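Long-range contacts in FMN-dependent NADH:quinone oxidoreductase 1 (Bacillus anthracis, PDB 4M0C), which probably reduces quinones and cleaves the azo bond of aromatic azo compounds, using NADH as reductant and FMN as cofactor: residues A[8-13]-A[98-103]; A[144-149]-A[180-185]; A[153-158]-A[186-191]. One frame throughout, in Å; residues are numbered along the deposited sequence.

Contact 1: residues A[8-13]-A[98-103]. With FMN (flavin mononucleotide), chain C.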
loop_
_atom_site.group_PDB
_atom_site.type_symbol
_atom_site.label_atom_id
_atom_site.label_comp_id
_atom_site.label_asym_id
_atom_site.label_seq_id
_atom_site.Cartn_x
_atom_site.Cartn_y
_atom_site.Cartn_z
ATOM N N LEU A 8 -12.310 15.169 -9.937
ATOM C CA LEU A 8 -11.692 15.032 -8.616
ATOM C C LEU A 8 -10.209 14.737 -8.768
ATOM O O LEU A 8 -9.831 13.747 -9.386
ATOM C CB LEU A 8 -12.348 13.910 -7.804
ATOM C CG LEU A 8 -11.714 13.637 -6.440
ATOM C CD1 LEU A 8 -11.733 14.897 -5.553
ATOM C CD2 LEU A 8 -12.408 12.472 -5.738
ATOM N N ILE A 9 -9.380 15.612 -8.224
ATOM C CA ILE A 9 -7.943 15.403 -8.221
ATOM C C ILE A 9 -7.540 14.739 -6.905
ATOM O O ILE A 9 -7.803 15.251 -5.819
ATOM C CB ILE A 9 -7.200 16.732 -8.420
ATOM C CG1 ILE A 9 -7.616 17.367 -9.773
ATOM C CG2 ILE A 9 -5.701 16.516 -8.387
ATOM C CD1 ILE A 9 -7.340 18.850 -9.833
ATOM N N ILE A 10 -6.930 13.569 -7.008
ATOM C CA ILE A 10 -6.509 12.832 -5.837
ATOM C C ILE A 10 -4.983 12.933 -5.795
ATOM O O ILE A 10 -4.268 12.187 -6.471
ATOM C CB ILE A 10 -6.981 11.369 -5.921
ATOM C CG1 ILE A 10 -8.515 11.303 -5.947
ATOM C CG2 ILE A 10 -6.403 10.534 -4.790
ATOM C CD1 ILE A 10 -9.061 10.034 -6.619
ATOM N N ASN A 11 -4.494 13.884 -5.008
ATOM C CA ASN A 11 -3.070 14.154 -4.943
ATOM C C ASN A 11 -2.401 13.295 -3.872
ATOM O O ASN A 11 -2.499 13.586 -2.672
ATOM C CB ASN A 11 -2.852 15.655 -4.675
ATOM C CG ASN A 11 -1.388 16.033 -4.593
ATOM O OD1 ASN A 11 -0.502 15.188 -4.775
ATOM N ND2 ASN A 11 -1.122 17.312 -4.313
ATOM N N ALA A 12 -1.700 12.254 -4.303
ATOM C CA ALA A 12 -1.043 11.332 -3.367
ATOM C C ALA A 12 0.445 11.631 -3.172
ATOM O O ALA A 12 1.223 10.732 -2.814
ATOM C CB ALA A 12 -1.224 9.888 -3.820
ATOM N N HIS A 13 0.857 12.878 -3.395
ATOM C CA HIS A 13 2.269 13.198 -3.220
ATOM C C HIS A 13 2.507 13.831 -1.858
ATOM O O HIS A 13 1.840 14.812 -1.497
ATOM C CB HIS A 13 2.796 14.121 -4.322
ATOM C CG HIS A 13 4.290 14.113 -4.438
ATOM N ND1 HIS A 13 5.119 14.599 -3.445
ATOM C CD2 HIS A 13 5.107 13.661 -5.420
ATOM C CE1 HIS A 13 6.380 14.454 -3.815
ATOM N NE2 HIS A 13 6.402 13.897 -5.014
ATOM N N TYR A 98 -11.369 11.539 -12.784
ATOM C CA TYR A 98 -10.440 11.428 -11.663
ATOM C C TYR A 98 -9.005 11.603 -12.151
ATOM O O TYR A 98 -8.628 11.077 -13.202
ATOM C CB TYR A 98 -10.559 10.055 -11.008
ATOM C CG TYR A 98 -11.943 9.661 -10.531
ATOM C CD1 TYR A 98 -12.456 10.142 -9.335
ATOM C CD2 TYR A 98 -12.724 8.777 -11.266
ATOM C CE1 TYR A 98 -13.730 9.771 -8.894
ATOM C CE2 TYR A 98 -13.999 8.397 -10.833
ATOM C CZ TYR A 98 -14.488 8.890 -9.649
ATOM O OH TYR A 98 -15.739 8.504 -9.223
ATOM N N VAL A 99 -8.202 12.323 -11.377
ATOM C CA VAL A 99 -6.779 12.448 -11.670
ATOM C C VAL A 99 -5.992 12.083 -10.412
ATOM O O VAL A 99 -6.105 12.766 -9.397
ATOM C CB VAL A 99 -6.393 13.887 -12.098
ATOM C CG1 VAL A 99 -4.878 13.961 -12.408
ATOM C CG2 VAL A 99 -7.212 14.332 -13.309
ATOM N N ILE A 100 -5.216 11.002 -10.482
ATOM C CA ILE A 100 -4.362 10.588 -9.372
ATOM C C ILE A 100 -2.899 10.953 -9.659
ATOM O O ILE A 100 -2.358 10.634 -10.730
ATOM C CB ILE A 100 -4.493 9.062 -9.102
ATOM C CG1 ILE A 100 -5.936 8.714 -8.716
ATOM C CG2 ILE A 100 -3.532 8.617 -7.997
ATOM C CD1 ILE A 100 -6.171 7.211 -8.505
ATOM N N VAL A 101 -2.267 11.635 -8.703
ATOM C CA VAL A 101 -0.884 12.062 -8.842
ATOM C C VAL A 101 -0.061 11.347 -7.779
ATOM O O VAL A 101 -0.391 11.403 -6.594
ATOM C CB VAL A 101 -0.735 13.585 -8.645
ATOM C CG1 VAL A 101 0.716 14.019 -8.938
ATOM C CG2 VAL A 101 -1.704 14.349 -9.564
ATOM N N LEU A 102 1.003 10.663 -8.187
ATOM C CA LEU A 102 1.844 9.971 -7.213
ATOM C C LEU A 102 3.291 9.863 -7.669
ATOM O O LEU A 102 3.567 9.759 -8.864
ATOM C CB LEU A 102 1.297 8.569 -6.922
ATOM C CG LEU A 102 1.456 7.485 -7.995
ATOM C CD1 LEU A 102 1.315 6.097 -7.386
ATOM C CD2 LEU A 102 0.417 7.655 -9.080
ATOM N N PRO A 103 4.225 9.892 -6.708
ATOM C CA PRO A 103 5.601 9.471 -6.982
ATOM C C PRO A 103 5.651 7.956 -6.799
ATOM O O PRO A 103 4.818 7.408 -6.072
ATOM C CB PRO A 103 6.392 10.158 -5.867
ATOM C CG PRO A 103 5.431 10.182 -4.708
ATOM C CD PRO A 103 4.034 10.305 -5.302
HETATM N N1 FMN C . 11.799 4.900 -8.430
HETATM C C2 FMN C . 11.430 3.729 -9.065
HETATM O O2 FMN C . 11.468 3.678 -10.302
HETATM N N3 FMN C . 11.018 2.624 -8.320
HETATM C C4 FMN C . 10.973 2.698 -6.939
HETATM O O4 FMN C . 10.598 1.725 -6.276
HETATM C C4A FMN C . 11.354 3.879 -6.298
HETATM N N5 FMN C . 11.334 3.978 -4.917
HETATM C C5A FMN C . 11.704 5.164 -4.299
HETATM C C6 FMN C . 11.668 5.269 -2.910
HETATM C C7 FMN C . 12.037 6.459 -2.289
HETATM C C7M FMN C . 11.990 6.542 -0.786
HETATM C C8 FMN C . 12.441 7.558 -3.044
HETATM C C8M FMN C . 12.843 8.839 -2.363
HETATM C C9 FMN C . 12.483 7.455 -4.433
HETATM C C9A FMN C . 12.106 6.260 -5.063
HETATM N N10 FMN C . 12.139 6.148 -6.444
HETATM C C10 FMN C . 11.766 4.974 -7.054
HETATM C "C1'" FMN C . 12.555 7.304 -7.311
HETATM C "C2'" FMN C . 11.356 8.237 -7.512
HETATM O "O2'" FMN C . 10.242 7.554 -8.071
HETATM C "C3'" FMN C . 11.767 9.364 -8.439
HETATM O "O3'" FMN C . 12.699 10.173 -7.751
HETATM C "C4'" FMN C . 10.566 10.197 -8.850
HETATM O "O4'" FMN C . 10.991 11.197 -9.755
HETATM C "C5'" FMN C . 9.919 10.883 -7.652
HETATM O "O5'" FMN C . 8.806 11.621 -8.113
HETATM P P FMN C . 8.596 13.149 -7.659
HETATM O O1P FMN C . 9.720 13.937 -8.274
HETATM O O2P FMN C . 7.254 13.651 -8.170
HETATM O O3P FMN C . 8.671 13.231 -6.152
#
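Ile10 and Ile100 lie side by side and point the same way, Ile10 CD1 resting 4.0 Å from Ile100 CG1. Both isoleucines carry CG1 beside the backbone N and anti to the carbonyl carbon (chi1 -63° and -61°), a shared choice that keeps the two branches alongside each other. Next to them the Tyr98 ring receives Leu8 CB obliquely, with Tyr98 CD1 4.1 Å from that carbon, and Ile10 CD1 also approaches it at a slant. This face of the sheet packs against Tyr116 and Leu113 of helix 111-120. Ile9, Asn11, Val99 and Val101 turn to the other face, where Phe27 of helix 22-37 touches Ile9 and Val101, and Phe30 touches Val99. Backbone hydrogen bonds join the parallel strands, among them Ile10 N to Val99 O at 2.7 Å and Ala12 N to Val101 O at 2.8 Å.

Where strand 8-11 ends, Asn11 OD1 accepts His13 N at 3.0 Å in an Asx turn, the donor standing above the carboxamide plane; Asn11 ND2 is held by Val16 O and Asn48 OD1. The imidazole of His13 then lies across Pro103, whose CG sits over one ring face, 4.0 Å from the centroid of the His13 ring, in a CH-pi contact. At its edge, His13 NE2 gives a nearly straight bond of 2.6 Å to FMN O3P (170°), while Lys15 N bonds to ND1, fixing the ring's rotation. Adjacent parallel strands 5-11 and 97-103 belong to the flavodoxin-like fold, which seats FMN at the C-terminal strand ends; here His13 holds the phosphate and Pro103 CB lies near FMN O5'.

Contact 2: residues A[144-149]-A[180-185]. With FMN (flavin mononucleotide), chain C.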
loop_
_atom_site.group_PDB
_atom_site.type_symbol
_atom_site.label_atom_id
_atom_site.label_comp_id
_atom_site.label_asym_id
_atom_site.label_seq_id
_atom_site.Cartn_x
_atom_site.Cartn_y
_atom_site.Cartn_z
HETATM N N MSE A 144 -10.349 7.984 -15.663
HETATM C CA MSE A 144 -9.242 8.229 -14.757
HETATM C C MSE A 144 -7.953 8.458 -15.515
HETATM O O MSE A 144 -7.680 7.811 -16.542
HETATM C CB MSE A 144 -9.053 7.059 -13.819
HETATM C CG MSE A 144 -7.920 7.312 -12.817
HETATM SE SE MSE A 144 -8.026 5.867 -11.650
HETATM C CE MSE A 144 -9.573 6.511 -10.632
ATOM N N LEU A 145 -7.181 9.405 -15.004
ATOM C CA LEU A 145 -5.844 9.677 -15.476
ATOM C C LEU A 145 -4.903 9.526 -14.272
ATOM O O LEU A 145 -5.109 10.144 -13.200
ATOM C CB LEU A 145 -5.779 11.088 -16.043
ATOM C CG LEU A 145 -4.361 11.637 -16.246
ATOM C CD1 LEU A 145 -3.705 10.898 -17.419
ATOM C CD2 LEU A 145 -4.431 13.129 -16.519
ATOM N N VAL A 146 -3.900 8.662 -14.410
ATOM C CA VAL A 146 -2.903 8.531 -13.350
ATOM C C VAL A 146 -1.606 9.208 -13.819
ATOM O O VAL A 146 -1.137 8.956 -14.929
ATOM C CB VAL A 146 -2.661 7.046 -12.987
ATOM C CG1 VAL A 146 -1.479 6.914 -12.017
ATOM C CG2 VAL A 146 -3.949 6.412 -12.391
ATOM N N ILE A 147 -1.057 10.097 -12.999
ATOM C CA ILE A 147 0.236 10.713 -13.298
ATOM C C ILE A 147 1.249 10.199 -12.280
ATOM O O ILE A 147 1.136 10.480 -11.081
ATOM C CB ILE A 147 0.174 12.238 -13.217
ATOM C CG1 ILE A 147 -0.775 12.781 -14.297
ATOM C CG2 ILE A 147 1.600 12.869 -13.359
ATOM C CD1 ILE A 147 -1.066 14.287 -14.135
ATOM N N GLN A 148 2.220 9.424 -12.758
ATOM C CA GLN A 148 3.195 8.779 -11.878
ATOM C C GLN A 148 4.609 9.098 -12.326
ATOM O O GLN A 148 4.966 8.854 -13.480
ATOM C CB GLN A 148 3.004 7.258 -11.914
ATOM C CG GLN A 148 4.082 6.466 -11.153
ATOM C CD GLN A 148 3.963 4.963 -11.383
ATOM O OE1 GLN A 148 3.189 4.288 -10.710
ATOM N NE2 GLN A 148 4.733 4.437 -12.339
ATOM N N ALA A 149 5.423 9.626 -11.413
ATOM C CA ALA A 149 6.837 9.832 -11.699
ATOM C C ALA A 149 7.603 8.677 -11.072
ATOM O O ALA A 149 7.241 8.197 -9.996
ATOM C CB ALA A 149 7.321 11.157 -11.139
ATOM N N GLU A 180 -13.253 1.798 -16.708
ATOM C CA GLU A 180 -12.495 1.153 -17.760
ATOM C C GLU A 180 -11.772 2.160 -18.662
ATOM O O GLU A 180 -10.856 1.787 -19.399
ATOM C CB GLU A 180 -13.433 0.278 -18.602
ATOM C CG GLU A 180 -14.032 -0.894 -17.836
ATOM C CD GLU A 180 -15.400 -1.297 -18.356
ATOM O OE1 GLU A 180 -16.329 -1.428 -17.524
ATOM O OE2 GLU A 180 -15.547 -1.493 -19.586
ATOM N N ASP A 181 -12.192 3.423 -18.630
ATOM C CA ASP A 181 -11.467 4.461 -19.368
ATOM C C ASP A 181 -10.337 4.936 -18.449
ATOM O O ASP A 181 -10.527 5.824 -17.613
ATOM C CB ASP A 181 -12.409 5.606 -19.785
ATOM C CG ASP A 181 -11.749 6.608 -20.742
ATOM O OD1 ASP A 181 -10.567 6.970 -20.536
ATOM O OD2 ASP A 181 -12.412 7.051 -21.705
ATOM N N TYR A 182 -9.162 4.324 -18.607
ATOM C CA TYR A 182 -8.032 4.534 -17.712
ATOM C C TYR A 182 -6.782 4.873 -18.518
ATOM O O TYR A 182 -6.477 4.186 -19.492
ATOM C CB TYR A 182 -7.790 3.234 -16.941
ATOM C CG TYR A 182 -6.586 3.206 -16.019
ATOM C CD1 TYR A 182 -6.731 3.389 -14.645
ATOM C CD2 TYR A 182 -5.312 2.942 -16.512
ATOM C CE1 TYR A 182 -5.628 3.337 -13.794
ATOM C CE2 TYR A 182 -4.216 2.893 -15.671
ATOM C CZ TYR A 182 -4.375 3.087 -14.318
ATOM O OH TYR A 182 -3.260 3.024 -13.500
ATOM N N GLN A 183 -6.041 5.903 -18.098
ATOM C CA GLN A 183 -4.750 6.235 -18.727
ATOM C C GLN A 183 -3.728 6.536 -17.643
ATOM O O GLN A 183 -4.026 7.249 -16.661
ATOM C CB GLN A 183 -4.867 7.448 -19.664
ATOM C CG GLN A 183 -3.495 7.947 -20.188
ATOM C CD GLN A 183 -3.614 9.101 -21.175
ATOM O OE1 GLN A 183 -4.707 9.623 -21.408
ATOM N NE2 GLN A 183 -2.490 9.503 -21.760
ATOM N N ILE A 184 -2.528 5.978 -17.785
ATOM C CA ILE A 184 -1.446 6.388 -16.904
ATOM C C ILE A 184 -0.395 7.121 -17.726
ATOM O O ILE A 184 -0.029 6.676 -18.812
ATOM C CB ILE A 184 -0.817 5.195 -16.141
ATOM C CG1 ILE A 184 0.442 5.657 -15.372
ATOM C CG2 ILE A 184 -0.500 4.061 -17.122
ATOM C CD1 ILE A 184 0.994 4.628 -14.408
ATOM N N VAL A 185 0.055 8.268 -17.225
ATOM C CA VAL A 185 1.168 8.967 -17.828
ATOM C C VAL A 185 2.366 8.703 -16.919
ATOM O O VAL A 185 2.342 9.048 -15.729
ATOM C CB VAL A 185 0.889 10.483 -17.948
ATOM C CG1 VAL A 185 2.184 11.251 -18.178
ATOM C CG2 VAL A 185 -0.116 10.758 -19.073
HETATM N N1 FMN C . 11.799 4.900 -8.430
HETATM C C2 FMN C . 11.430 3.729 -9.065
HETATM O O2 FMN C . 11.468 3.678 -10.302
HETATM N N3 FMN C . 11.018 2.624 -8.320
HETATM C C4 FMN C . 10.973 2.698 -6.939
HETATM O O4 FMN C . 10.598 1.725 -6.276
HETATM C C4A FMN C . 11.354 3.879 -6.298
HETATM N N5 FMN C . 11.334 3.978 -4.917
HETATM C C5A FMN C . 11.704 5.164 -4.299
HETATM C C6 FMN C . 11.668 5.269 -2.910
HETATM C C7 FMN C . 12.037 6.459 -2.289
HETATM C C7M FMN C . 11.990 6.542 -0.786
HETATM C C8 FMN C . 12.441 7.558 -3.044
HETATM C C8M FMN C . 12.843 8.839 -2.363
HETATM C C9 FMN C . 12.483 7.455 -4.433
HETATM C C9A FMN C . 12.106 6.260 -5.063
HETATM N N10 FMN C . 12.139 6.148 -6.444
HETATM C C10 FMN C . 11.766 4.974 -7.054
HETATM C "C1'" FMN C . 12.555 7.304 -7.311
HETATM C "C2'" FMN C . 11.356 8.237 -7.512
HETATM O "O2'" FMN C . 10.242 7.554 -8.071
HETATM C "C3'" FMN C . 11.767 9.364 -8.439
HETATM O "O3'" FMN C . 12.699 10.173 -7.751
HETATM C "C4'" FMN C . 10.566 10.197 -8.850
HETATM O "O4'" FMN C . 10.991 11.197 -9.755
HETATM C "C5'" FMN C . 9.919 10.883 -7.652
HETATM O "O5'" FMN C . 8.806 11.621 -8.113
HETATM P P FMN C . 8.596 13.149 -7.659
HETATM O O1P FMN C . 9.720 13.937 -8.274
HETATM O O2P FMN C . 7.254 13.651 -8.170
HETATM O O3P FMN C . 8.671 13.231 -6.152
HETATM O O HOH W 1 -8.783 8.035 -18.937
#
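Ile184 reaches across to Val146 along its whole length. Its CB lies 4.1 Å from Val146 CB; Ile184 CG1, anti to the backbone N (chi1 172°), passes over the neighbouring backbone, 3.7 Å from Val146 O, and also touches the CG1 branch of the valine. The tip, Ile184 CD1, rests against both that branch and Gln148, 4.1 Å from Gln148 CB. His167 of helix 165-177 adds a further contact to the isoleucine.

The other branch of Val146 turns to Tyr182, where Val146 CG2 comes 3.6 Å from Tyr182 OH and meets the ring obliquely. Met144, present as selenomethionine, approaches the same ring, its SE 4.1 Å from Tyr182 CE1, in a slanting Met-aromatic contact. The phenol hydroxyl is hydrogen-bonded to His167 ND1, which ties the ring to the helix packed on this face. Strands 143-150 and 181-188 are the two arms of a beta-alpha-beta crossover of the flavodoxin-like fold, with helix 165-177 in the connection and 181-188 as one of the two outermost strands within the chain.

On the opposite face Leu145 CD1 touches Val185 CG2 at 4.0 Å and also lies against the aliphatic part of Gln183, under helix 195-214. The amide oxygen of Gln183 is bonded to Arg212 of that helix. Five backbone hydrogen bonds join the parallel strands, among them Gln148 N to Val185 O. Further along strand 143-150, Ala149 CB lies 3.4 Å from FMN O5'. At the Met144-Asp181 end a water lies 2.6 Å from both Met144 O and Asp181 OD1, and that carboxylate oxygen also forms a salt bridge with Arg212.

Contact 3: residues A[153-158]-A[186-191]. With FMN (flavin mononucleotide), chain C.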
loop_
_atom_site.group_PDB
_atom_site.type_symbol
_atom_site.label_atom_id
_atom_site.label_comp_id
_atom_site.label_asym_id
_atom_site.label_seq_id
_atom_site.Cartn_x
_atom_site.Cartn_y
_atom_site.Cartn_z
ATOM N N ILE A 153 12.484 2.874 -15.509
ATOM C CA ILE A 153 11.628 2.791 -16.692
ATOM C C ILE A 153 10.840 1.472 -16.690
ATOM O O ILE A 153 11.419 0.394 -16.531
ATOM C CB ILE A 153 12.468 2.953 -17.990
ATOM C CG1 ILE A 153 13.079 4.362 -18.046
ATOM C CG2 ILE A 153 11.617 2.685 -19.215
ATOM C CD1 ILE A 153 14.201 4.530 -19.059
ATOM N N TYR A 154 9.521 1.561 -16.864
ATOM C CA TYR A 154 8.637 0.403 -16.699
ATOM C C TYR A 154 7.975 -0.105 -17.973
ATOM O O TYR A 154 7.085 -0.952 -17.922
ATOM C CB TYR A 154 7.592 0.704 -15.620
ATOM C CG TYR A 154 8.280 0.916 -14.303
ATOM C CD1 TYR A 154 8.508 -0.150 -13.444
ATOM C CD2 TYR A 154 8.772 2.167 -13.949
ATOM C CE1 TYR A 154 9.171 0.031 -12.247
ATOM C CE2 TYR A 154 9.441 2.357 -12.757
ATOM C CZ TYR A 154 9.638 1.287 -11.916
ATOM O OH TYR A 154 10.308 1.464 -10.736
ATOM N N THR A 155 8.438 0.384 -19.115
ATOM C CA THR A 155 7.833 0.021 -20.392
ATOM C C THR A 155 8.756 -0.791 -21.289
ATOM O O THR A 155 8.529 -0.868 -22.494
ATOM C CB THR A 155 7.357 1.265 -21.174
ATOM O OG1 THR A 155 8.463 2.154 -21.383
ATOM C CG2 THR A 155 6.244 1.986 -20.411
ATOM N N ASN A 156 9.786 -1.397 -20.707
ATOM C CA ASN A 156 10.713 -2.230 -21.477
ATOM C C ASN A 156 10.445 -3.718 -21.302
ATOM O O ASN A 156 11.297 -4.539 -21.647
ATOM C CB ASN A 156 12.164 -1.953 -21.078
ATOM C CG ASN A 156 12.634 -0.569 -21.479
ATOM O OD1 ASN A 156 12.291 -0.067 -22.553
ATOM N ND2 ASN A 156 13.439 0.056 -20.616
ATOM N N ASP A 157 9.276 -4.049 -20.750
ATOM C CA ASP A 157 8.871 -5.437 -20.478
ATOM C C ASP A 157 9.977 -6.304 -19.868
ATOM O O ASP A 157 10.429 -7.279 -20.472
ATOM C CB ASP A 157 8.274 -6.096 -21.728
ATOM C CG ASP A 157 6.953 -5.461 -22.143
ATOM O OD1 ASP A 157 6.365 -4.717 -21.320
ATOM O OD2 ASP A 157 6.500 -5.708 -23.285
ATOM N N ASP A 158 10.406 -5.924 -18.665
ATOM C CA ASP A 158 11.448 -6.637 -17.935
ATOM C C ASP A 158 11.020 -6.822 -16.473
ATOM O O ASP A 158 9.825 -6.740 -16.150
ATOM C CB ASP A 158 12.782 -5.880 -18.019
ATOM C CG ASP A 158 12.666 -4.418 -17.570
ATOM O OD1 ASP A 158 11.621 -4.024 -17.011
ATOM O OD2 ASP A 158 13.635 -3.654 -17.765
ATOM N N ARG A 186 3.398 8.055 -17.455
ATOM C CA ARG A 186 4.565 7.746 -16.630
ATOM C C ARG A 186 5.677 8.749 -16.918
ATOM O O ARG A 186 6.296 8.704 -17.972
ATOM C CB ARG A 186 5.080 6.331 -16.918
ATOM C CG ARG A 186 4.110 5.197 -16.624
ATOM C CD ARG A 186 4.644 3.902 -17.235
ATOM N NE ARG A 186 3.928 2.716 -16.784
ATOM C CZ ARG A 186 2.977 2.101 -17.482
ATOM N NH1 ARG A 186 2.611 2.558 -18.674
ATOM N NH2 ARG A 186 2.379 1.028 -16.978
ATOM N N ALA A 187 5.926 9.664 -15.990
ATOM C CA ALA A 187 7.110 10.514 -16.086
ATOM C C ALA A 187 8.251 9.651 -15.552
ATOM O O ALA A 187 8.678 9.808 -14.396
ATOM C CB ALA A 187 6.939 11.775 -15.244
ATOM N N GLN A 188 8.727 8.727 -16.388
ATOM C CA GLN A 188 9.612 7.661 -15.922
ATOM C C GLN A 188 11.078 7.864 -16.334
ATOM O O GLN A 188 11.384 8.579 -17.297
ATOM C CB GLN A 188 9.117 6.317 -16.457
ATOM C CG GLN A 188 9.127 6.248 -17.992
ATOM C CD GLN A 188 8.658 4.906 -18.504
ATOM O OE1 GLN A 188 8.394 3.998 -17.717
ATOM N NE2 GLN A 188 8.542 4.770 -19.823
ATOM N N GLY A 189 11.985 7.232 -15.594
ATOM C CA GLY A 189 13.397 7.306 -15.913
ATOM C C GLY A 189 14.066 8.554 -15.377
ATOM O O GLY A 189 15.102 8.970 -15.894
ATOM N N THR A 190 13.493 9.152 -14.336
ATOM C CA THR A 190 14.098 10.349 -13.747
ATOM C C THR A 190 15.515 10.092 -13.233
ATOM O O THR A 190 16.304 11.018 -13.112
ATOM C CB THR A 190 13.214 10.988 -12.640
ATOM O OG1 THR A 190 13.042 10.075 -11.546
ATOM C CG2 THR A 190 11.842 11.373 -13.206
ATOM N N ALA A 191 15.845 8.836 -12.950
ATOM C CA ALA A 191 17.191 8.499 -12.472
ATOM C C ALA A 191 18.147 8.096 -13.608
ATOM O O ALA A 191 19.341 7.846 -13.386
ATOM C CB ALA A 191 17.116 7.404 -11.417
HETATM N N1 FMN C . 11.799 4.900 -8.430
HETATM C C2 FMN C . 11.430 3.729 -9.065
HETATM O O2 FMN C . 11.468 3.678 -10.302
HETATM N N3 FMN C . 11.018 2.624 -8.320
HETATM C C4 FMN C . 10.973 2.698 -6.939
HETATM O O4 FMN C . 10.598 1.725 -6.276
HETATM C C4A FMN C . 11.354 3.879 -6.298
HETATM N N5 FMN C . 11.334 3.978 -4.917
HETATM C C5A FMN C . 11.704 5.164 -4.299
HETATM C C6 FMN C . 11.668 5.269 -2.910
HETATM C C7 FMN C . 12.037 6.459 -2.289
HETATM C C7M FMN C . 11.990 6.542 -0.786
HETATM C C8 FMN C . 12.441 7.558 -3.044
HETATM C C8M FMN C . 12.843 8.839 -2.363
HETATM C C9 FMN C . 12.483 7.455 -4.433
HETATM C C9A FMN C . 12.106 6.260 -5.063
HETATM N N10 FMN C . 12.139 6.148 -6.444
HETATM C C10 FMN C . 11.766 4.974 -7.054
HETATM C "C1'" FMN C . 12.555 7.304 -7.311
HETATM C "C2'" FMN C . 11.356 8.237 -7.512
HETATM O "O2'" FMN C . 10.242 7.554 -8.071
HETATM C "C3'" FMN C . 11.767 9.364 -8.439
HETATM O "O3'" FMN C . 12.699 10.173 -7.751
HETATM C "C4'" FMN C . 10.566 10.197 -8.850
HETATM O "O4'" FMN C . 10.991 11.197 -9.755
HETATM C "C5'" FMN C . 9.919 10.883 -7.652
HETATM O "O5'" FMN C . 8.806 11.621 -8.113
HETATM P P FMN C . 8.596 13.149 -7.659
HETATM O O1P FMN C . 9.720 13.937 -8.274
HETATM O O2P FMN C . 7.254 13.651 -8.170
HETATM O O3P FMN C . 8.671 13.231 -6.152
#
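The Tyr154 ring has Gln188 OE1 at one stretch of its edge, near the ring plane, and FMN O2 at its hydroxyl end, in the plane. Tyr160 also meets this ring, with the two planes about 55° apart. The flat end of Arg186 is approached obliquely by Tyr154 CB and by Thr155 CG2, the latter 4.1 Å from Arg186 NH1; the guanidinium group is anchored through NE in a salt bridge with Glu164. The arrangement belongs to the flavodoxin-like fold, in which loops at the C-terminal ends of the parallel strands hold the FMN: here the loop after strand 143-150 meets the end of strand 181-188.

Gln188 makes the main polar link. Its CG takes the crowded position between the backbone N and the carbonyl carbon (chi1 62°), and from there the extended chain carries the carboxamide to the loop. Gln188 OE1 accepts Tyr154 N at 2.8 Å in a nearly straight bond (175°), although the donor stands well above the carboxamide plane. At the other arm of the carboxamide, Gln188 NE2 donates to Thr155 OG1 at 3.0 Å, with the hydroxyl tilted modestly from that plane. Two bonds to successive residues therefore fix the rotation of the amide. The Ile153 side chain crosses that of Gln188 at about a right angle, Ile153 CG2 lying 3.8 Å from Gln188 NE2.

The other branch of this isoleucine packs directly on the glycine backbone, Ile153 CG1 lying 3.6 Å from Gly189 CA. Each segment also contacts the cofactor. Thr190 OG1 shares a 2.9 Å hydrogen bond with FMN O4' of the ribityl chain and is also hydrogen-bonded to Ser150 O, and Tyr154 OH donates to FMN O2 over 2.5 Å.

In the fold
All three contacts reach the central five-stranded parallel sheet, whose strand order is 2-1-3-4-5. Contact 1 joins strands 5-11 and 97-103 and lies about 5 Å, centre to centre, from the middle of the chain; contact 2 joins 143-150 and 181-188, its centre about 10 Å from that of contact 1. The backbones of neighbouring strands 97-103 and 143-150 connect the two. Contact 3, centred about 15 Å from contact 2, continues strand 181-188 into the loops. Along the chain contact 1 closes first, whereas contacts 2 and 3 alternate their segments. Each touches FMN: the sheet gathers distant segments into one cofactor site, with contact 1 at the phosphate and contact 3 reaching the flavin ring.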